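Long-range contact in piwi domain-containing protein (Vanderwaltozyma polyspora, PDB 5THE), which is a budding-yeast Argonaute whose C-terminal lobe, the part crystallised here, contains the Piwi domain and probably binds RNA: residues 247-257 and 467-478. Numbering follows the deposited sequence.
Sequences HSLSIENNKLL and YLQEICNNLCYI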
ATOM      1  N   HIS A 247       6.593 -10.520  -4.896  1.00 24.77           N
ATOM      2  CA  HIS A 247       7.942 -10.547  -4.370  1.00 22.38           C
ATOM      3  C   HIS A 247       7.895 -10.240  -2.887  1.00 23.36           C
ATOM      4  O   HIS A 247       6.892  -9.759  -2.356  1.00 26.59           O
ATOM      5  CB  HIS A 247       8.841  -9.532  -5.090  1.00 23.39           C
ATOM      6  CG  HIS A 247       8.406  -8.110  -4.901  1.00 21.66           C
ATOM      7  ND1 HIS A 247       7.379  -7.537  -5.628  1.00 22.86           N
ATOM      8  CD2 HIS A 247       8.852  -7.149  -4.056  1.00 24.36           C
ATOM      9  CE1 HIS A 247       7.228  -6.279  -5.256  1.00 19.99           C
ATOM     10  NE2 HIS A 247       8.106  -6.017  -4.299  1.00 20.00           N
ATOM     11  N   SER A 248       9.002 -10.529  -2.218  1.00 24.46           N
ATOM     12  CA  SER A 248       9.177 -10.191  -0.821  1.00 23.95           C
ATOM     13  C   SER A 248      10.638  -9.832  -0.641  1.00 24.28           C
ATOM     14  O   SER A 248      11.396  -9.726  -1.611  1.00 21.39           O
ATOM     15  CB  SER A 248       8.751 -11.348   0.095  1.00 24.10           C
ATOM     16  OG  SER A 248       9.753 -12.367   0.155  1.00 24.61           O
ATOM     17  N   LEU A 249      11.036  -9.655   0.609  1.00 23.54           N
ATOM     18  CA  LEU A 249      12.449  -9.586   0.944  1.00 25.60           C
ATOM     19  C   LEU A 249      12.948 -10.983   1.297  1.00 26.12           C
ATOM     20  O   LEU A 249      12.170 -11.890   1.607  1.00 21.35           O
ATOM     21  CB  LEU A 249      12.679  -8.629   2.115  1.00 24.08           C
ATOM     22  CG  LEU A 249      12.121  -7.225   1.914  1.00 29.07           C
ATOM     23  CD1 LEU A 249      12.572  -6.331   3.061  1.00 29.17           C
ATOM     24  CD2 LEU A 249      12.577  -6.682   0.561  1.00 34.44           C
ATOM     25  N   SER A 250      14.260 -11.150   1.257  1.00 24.01           N
ATOM     26  CA  SER A 250      14.837 -12.432   1.639  1.00 28.68           C
ATOM     27  C   SER A 250      14.559 -12.725   3.107  1.00 32.79           C
ATOM     28  O   SER A 250      14.251 -11.836   3.904  1.00 24.67           O
ATOM     29  CB  SER A 250      16.346 -12.445   1.404  1.00 24.81           C
ATOM     30  OG  SER A 250      16.989 -11.612   2.360  1.00 26.72           O
ATOM     31  N   ILE A 251      14.683 -14.009   3.450  1.00 27.70           N
ATOM     32  CA  ILE A 251      14.573 -14.455   4.838  1.00 27.99           C
ATOM     33  C   ILE A 251      15.555 -13.701   5.729  1.00 30.81           C
ATOM     34  O   ILE A 251      15.206 -13.260   6.830  1.00 30.60           O
ATOM     35  CB  ILE A 251      14.794 -15.977   4.918  1.00 36.02           C
ATOM     36  CG1 ILE A 251      13.536 -16.704   4.431  1.00 41.77           C
ATOM     37  CG2 ILE A 251      15.234 -16.404   6.341  1.00 32.05           C
ATOM     38  CD1 ILE A 251      13.628 -18.216   4.486  1.00 49.80           C
ATOM     39  N   GLU A 252      16.804 -13.566   5.278  1.00 30.86           N
ATOM     40  CA  GLU A 252      17.799 -12.831   6.054  1.00 31.99           C
ATOM     41  C   GLU A 252      17.316 -11.416   6.364  1.00 32.57           C
ATOM     42  O   GLU A 252      17.390 -10.961   7.510  1.00 32.34           O
ATOM     43  CB  GLU A 252      19.127 -12.806   5.292  1.00 31.73           C
ATOM     44  CG  GLU A 252      20.333 -12.343   6.083  1.00 41.76           C
ATOM     45  CD  GLU A 252      20.507 -13.070   7.415  1.00 55.13           C
ATOM     46  OE1 GLU A 252      20.981 -12.430   8.376  1.00 64.09           O
ATOM     47  OE2 GLU A 252      20.171 -14.270   7.517  1.00 53.17           O
ATOM     48  N   ASN A 253      16.791 -10.716   5.353  1.00 25.85           N
ATOM     49  CA  ASN A 253      16.297  -9.358   5.561  1.00 22.43           C
ATOM     50  C   ASN A 253      15.078  -9.331   6.483  1.00 26.68           C
ATOM     51  O   ASN A 253      14.936  -8.417   7.305  1.00 28.91           O
ATOM     52  CB  ASN A 253      15.952  -8.714   4.214  1.00 25.06           C
ATOM     53  CG  ASN A 253      17.179  -8.390   3.382  1.00 28.23           C
ATOM     54  OD1 ASN A 253      17.359  -8.932   2.299  1.00 30.29           O
ATOM     55  ND2 ASN A 253      18.014  -7.483   3.878  1.00 26.96           N
ATOM     56  N   ASN A 254      14.193 -10.323   6.380  1.00 26.19           N
ATOM     57  CA  ASN A 254      12.993 -10.296   7.214  1.00 27.49           C
ATOM     58  C   ASN A 254      13.303 -10.470   8.697  1.00 27.93           C
ATOM     59  O   ASN A 254      12.474 -10.091   9.536  1.00 31.91           O
ATOM     60  CB  ASN A 254      12.001 -11.368   6.756  1.00 22.17           C
ATOM     61  CG  ASN A 254      11.341 -11.026   5.439  1.00 26.28           C
ATOM     62  OD1 ASN A 254      11.127  -9.851   5.121  1.00 30.29           O
ATOM     63  ND2 ASN A 254      11.004 -12.054   4.663  1.00 23.03           N
ATOM     64  N   LYS A 255      14.469 -11.024   9.038  1.00 27.80           N
ATOM     65  CA  LYS A 255      14.851 -11.162  10.443  1.00 28.39           C
ATOM     66  C   LYS A 255      14.822  -9.820  11.158  1.00 28.39           C
ATOM     67  O   LYS A 255      14.503  -9.752  12.352  1.00 31.69           O
ATOM     68  CB  LYS A 255      16.249 -11.785  10.554  1.00 32.10           C
ATOM     69  CG  LYS A 255      16.295 -13.239  10.138  1.00 38.27           C
ATOM     70  CD  LYS A 255      17.695 -13.781  10.161  1.00 45.00           C
ATOM     71  CE  LYS A 255      17.700 -15.270   9.853  1.00 46.06           C
ATOM     72  NZ  LYS A 255      19.072 -15.739   9.519  1.00 48.69           N
ATOM     73  N   LEU A 256      15.131  -8.746  10.436  1.00 24.87           N
ATOM     74  CA  LEU A 256      15.064  -7.410  11.007  1.00 26.12           C
ATOM     75  C   LEU A 256      13.704  -7.127  11.619  1.00 29.35           C
ATOM     76  O   LEU A 256      13.601  -6.377  12.593  1.00 27.48           O
ATOM     77  CB  LEU A 256      15.375  -6.387   9.920  1.00 32.16           C
ATOM     78  CG  LEU A 256      15.964  -5.071  10.406  1.00 42.67           C
ATOM     79  CD1 LEU A 256      17.357  -5.286  10.978  1.00 40.78           C
ATOM     80  CD2 LEU A 256      15.985  -4.093   9.248  1.00 46.18           C
ATOM     81  N   LEU A 257      12.645  -7.712  11.066  1.00 25.80           N
ATOM     82  CA  LEU A 257      11.294  -7.458  11.543  1.00 22.86           C
ATOM     83  C   LEU A 257      10.741  -8.625  12.349  1.00 28.91           C
ATOM     84  O   LEU A 257       9.521  -8.788  12.438  1.00 30.77           O
ATOM     85  CB  LEU A 257      10.382  -7.127  10.361  1.00 25.36           C
ATOM     86  CG  LEU A 257      10.571  -5.705   9.805  1.00 28.91           C
ATOM     87  CD1 LEU A 257       9.861  -5.525   8.481  1.00 31.09           C
ATOM     88  CD2 LEU A 257      10.060  -4.699  10.826  1.00 30.96           C
ATOM     89  N   TYR A 467      18.702   0.834  12.868  1.00 26.75           N
ATOM     90  CA  TYR A 467      17.615  -0.131  12.803  1.00 22.86           C
ATOM     91  C   TYR A 467      16.377   0.477  12.142  1.00 25.74           C
ATOM     92  O   TYR A 467      15.803  -0.096  11.201  1.00 18.88           O
ATOM     93  CB  TYR A 467      17.293  -0.636  14.211  1.00 23.45           C
ATOM     94  CG  TYR A 467      16.055  -1.503  14.276  1.00 29.93           C
ATOM     95  CD1 TYR A 467      16.078  -2.802  13.785  1.00 29.73           C
ATOM     96  CD2 TYR A 467      14.862  -1.019  14.807  1.00 28.55           C
ATOM     97  CE1 TYR A 467      14.960  -3.603  13.815  1.00 29.28           C
ATOM     98  CE2 TYR A 467      13.727  -1.823  14.846  1.00 33.52           C
ATOM     99  CZ  TYR A 467      13.800  -3.124  14.362  1.00 35.89           C
ATOM    100  OH  TYR A 467      12.699  -3.951  14.363  1.00 41.71           O
ATOM    101  N   LEU A 468      15.975   1.670  12.594  1.00 19.37           N
ATOM    102  CA  LEU A 468      14.775   2.277  12.027  1.00 28.82           C
ATOM    103  C   LEU A 468      14.981   2.650  10.567  1.00 28.13           C
ATOM    104  O   LEU A 468      14.062   2.513   9.753  1.00 28.49           O
ATOM    105  CB  LEU A 468      14.360   3.507  12.834  1.00 27.28           C
ATOM    106  CG  LEU A 468      13.838   3.256  14.247  1.00 30.45           C
ATOM    107  CD1 LEU A 468      13.299   4.560  14.805  1.00 36.31           C
ATOM    108  CD2 LEU A 468      12.770   2.169  14.252  1.00 27.01           C
ATOM    109  N   GLN A 469      16.178   3.131  10.214  1.00 21.89           N
ATOM    110  CA  GLN A 469      16.391   3.533   8.828  1.00 25.61           C
ATOM    111  C   GLN A 469      16.448   2.325   7.916  1.00 23.98           C
ATOM    112  O   GLN A 469      16.008   2.397   6.763  1.00 21.57           O
ATOM    113  CB  GLN A 469      17.664   4.380   8.701  1.00 19.28           C
ATOM    114  CG  GLN A 469      17.481   5.756   9.340  1.00 19.45           C
ATOM    115  CD  GLN A 469      18.784   6.498   9.617  1.00 26.01           C
ATOM    116  OE1 GLN A 469      19.843   6.102   9.178  1.00 23.16           O
ATOM    117  NE2 GLN A 469      18.698   7.566  10.363  1.00 28.08           N
ATOM    118  N   GLU A 470      16.962   1.202   8.419  1.00 20.38           N
ATOM    119  CA  GLU A 470      17.011   0.016   7.583  1.00 22.21           C
ATOM    120  C   GLU A 470      15.608  -0.533   7.352  1.00 25.46           C
ATOM    121  O   GLU A 470      15.260  -0.907   6.229  1.00 23.16           O
ATOM    122  CB  GLU A 470      17.922  -1.039   8.222  1.00 21.06           C
ATOM    123  CG  GLU A 470      18.219  -2.221   7.304  1.00 23.96           C
ATOM    124  CD  GLU A 470      19.176  -3.217   7.904  1.00 37.50           C
ATOM    125  OE1 GLU A 470      19.652  -3.017   9.043  1.00 33.88           O
ATOM    126  OE2 GLU A 470      19.453  -4.213   7.212  1.00 42.62           O
ATOM    127  N   ILE A 471      14.799  -0.580   8.412  1.00 22.04           N
ATOM    128  CA  ILE A 471      13.406  -1.011   8.309  1.00 27.05           C
ATOM    129  C   ILE A 471      12.635  -0.138   7.325  1.00 27.53           C
ATOM    130  O   ILE A 471      11.934  -0.639   6.436  1.00 25.64           O
ATOM    131  CB  ILE A 471      12.752  -0.971   9.698  1.00 29.48           C
ATOM    132  CG1 ILE A 471      13.166  -2.181  10.509  1.00 34.20           C
ATOM    133  CG2 ILE A 471      11.240  -0.831   9.602  1.00 35.10           C
ATOM    134  CD1 ILE A 471      12.392  -2.222  11.749  1.00 49.26           C
ATOM    135  N   CYS A 472      12.700   1.178   7.519  1.00 20.32           N
ATOM    136  CA  CYS A 472      11.988   2.094   6.636  1.00 19.76           C
ATOM    137  C   CYS A 472      12.400   1.872   5.196  1.00 22.15           C
ATOM    138  O   CYS A 472      11.551   1.700   4.312  1.00 21.88           O
ATOM    139  CB  CYS A 472      12.263   3.531   7.055  1.00 25.26           C
ATOM    140  SG  CYS A 472      11.391   3.947   8.572  1.00 28.26           S
ATOM    141  N   ASN A 473      13.711   1.837   4.950  1.00 21.01           N
ATOM    142  CA  ASN A 473      14.191   1.628   3.596  1.00 24.19           C
ATOM    143  C   ASN A 473      13.764   0.262   3.073  1.00 23.41           C
ATOM    144  O   ASN A 473      13.245   0.158   1.959  1.00 23.96           O
ATOM    145  CB  ASN A 473      15.710   1.781   3.532  1.00 21.99           C
ATOM    146  CG  ASN A 473      16.225   1.720   2.108  1.00 24.76           C
ATOM    147  OD1 ASN A 473      15.761   2.467   1.242  1.00 26.58           O
ATOM    148  ND2 ASN A 473      17.143   0.803   1.844  1.00 25.73           N
ATOM    149  N   ASN A 474      13.965  -0.801   3.870  1.00 23.41           N
ATOM    150  CA  ASN A 474      13.587  -2.146   3.438  1.00 23.17           C
ATOM    151  C   ASN A 474      12.106  -2.226   3.093  1.00 28.07           C
ATOM    152  O   ASN A 474      11.716  -2.873   2.111  1.00 22.54           O
ATOM    153  CB  ASN A 474      13.903  -3.177   4.530  1.00 30.33           C
ATOM    154  CG  ASN A 474      15.363  -3.570   4.560  1.00 31.94           C
ATOM    155  OD1 ASN A 474      16.187  -2.997   3.855  1.00 30.40           O
ATOM    156  ND2 ASN A 474      15.685  -4.547   5.385  1.00 39.59           N
ATOM    157  N   LEU A 475      11.262  -1.598   3.905  1.00 23.96           N
ATOM    158  CA  LEU A 475       9.834  -1.711   3.671  1.00 23.29           C
ATOM    159  C   LEU A 475       9.396  -1.018   2.388  1.00 20.70           C
ATOM    160  O   LEU A 475       8.267  -1.237   1.944  1.00 21.85           O
ATOM    161  CB  LEU A 475       9.068  -1.157   4.865  1.00 24.75           C
ATOM    162  CG  LEU A 475       9.005  -2.086   6.074  1.00 22.20           C
ATOM    163  CD1 LEU A 475       8.395  -1.365   7.249  1.00 21.45           C
ATOM    164  CD2 LEU A 475       8.195  -3.300   5.715  1.00 27.58           C
ATOM    165  N   CYS A 476      10.262  -0.203   1.789  1.00 22.61           N
ATOM    166  CA  CYS A 476       9.984   0.402   0.493  1.00 21.78           C
ATOM    167  C   CYS A 476      10.107  -0.587  -0.655  1.00 24.71           C
ATOM    168  O   CYS A 476       9.600  -0.310  -1.744  1.00 26.85           O
ATOM    169  CB  CYS A 476      10.922   1.588   0.274  1.00 18.81           C
ATOM    170  SG  CYS A 476      10.554   2.966   1.406  1.00 21.56           S
ATOM    171  N   TYR A 477      10.719  -1.740  -0.426  1.00 24.74           N
ATOM    172  CA  TYR A 477      10.948  -2.726  -1.467  1.00 20.57           C
ATOM    173  C   TYR A 477       9.880  -3.814  -1.517  1.00 22.26           C
ATOM    174  O   TYR A 477      10.006  -4.733  -2.322  1.00 28.21           O
ATOM    175  CB  TYR A 477      12.332  -3.369  -1.281  1.00 22.83           C
ATOM    176  CG  TYR A 477      13.484  -2.466  -1.653  1.00 23.72           C
ATOM    177  CD1 TYR A 477      13.797  -1.338  -0.880  1.00 21.00           C
ATOM    178  CD2 TYR A 477      14.258  -2.730  -2.778  1.00 23.59           C
ATOM    179  CE1 TYR A 477      14.851  -0.514  -1.214  1.00 22.22           C
ATOM    180  CE2 TYR A 477      15.320  -1.909  -3.123  1.00 19.96           C
ATOM    181  CZ  TYR A 477      15.607  -0.808  -2.333  1.00 25.07           C
ATOM    182  OH  TYR A 477      16.646   0.000  -2.682  1.00 25.68           O
ATOM    183  N   ILE A 478       8.833  -3.745  -0.694  1.00 23.43           N
ATOM    184  CA  ILE A 478       7.808  -4.776  -0.772  1.00 26.42           C
ATOM    185  C   ILE A 478       6.435  -4.165  -1.006  1.00 24.49           C
ATOM    186  O   ILE A 478       5.439  -4.604  -0.426  1.00 31.43           O
ATOM    187  CB  ILE A 478       7.801  -5.672   0.480  1.00 35.73           C
ATOM    188  CG1 ILE A 478       7.790  -4.841   1.752  1.00 39.94           C
ATOM    189  CG2 ILE A 478       8.995  -6.610   0.472  1.00 47.43           C
ATOM    190  CD1 ILE A 478       7.862  -5.681   2.975  1.00 46.78           C
TER
HETATM  191  O   HOH W   1      17.384  -6.316   6.649  1.00 36.12           O
HETATM  192  O   HOH W   2      13.726  -6.173   6.665  1.00 42.34           O
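Leu256 and Tyr467 run alongside one another with their ends pointing opposite ways, where a short helix, 251-254, and the residues around it meet helix 465-475 of the Piwi domain, a member of the RNase H clan. In this contact leucine and isoleucine branches pack at both ends, with a water-bridged polar patch between them. Leu256, whose chi1 of -153° swings CG away from its own backbone N, sends CD2 against Glu470 CG at 3.5 Å and against Ile471 CG1, and turns CD1 to the Tyr467 ring and Glu470 OE1. Ile471 is shared: its CG1 also lies over one face of the Tyr467 ring, offset toward the rim, and its CD1 meets Leu257 CD2 at 3.5 Å. Behind this layer, Met340 of strand 339-344 touches both Tyr467 and Ile471.

At the other end Leu249 lies roughly perpendicular to Ile478, its CG tight against Ile478 CG2 at 3.5 Å, while CD1 reaches Asn474 CB. His247 brings its ring edge to Tyr477 O, although the bond from NE2 is weak and bent (122°).

Midway, the amides of Asn253 and Asn474 stand 86° apart, and water joins the segments: one molecule donates to Asn253 O at 2.6 Å and accepts from Asn474 ND2. At the Leu256 end, Tyr467 OH donates to Leu256 O over 3.1 Å, nearly along the C=O axis.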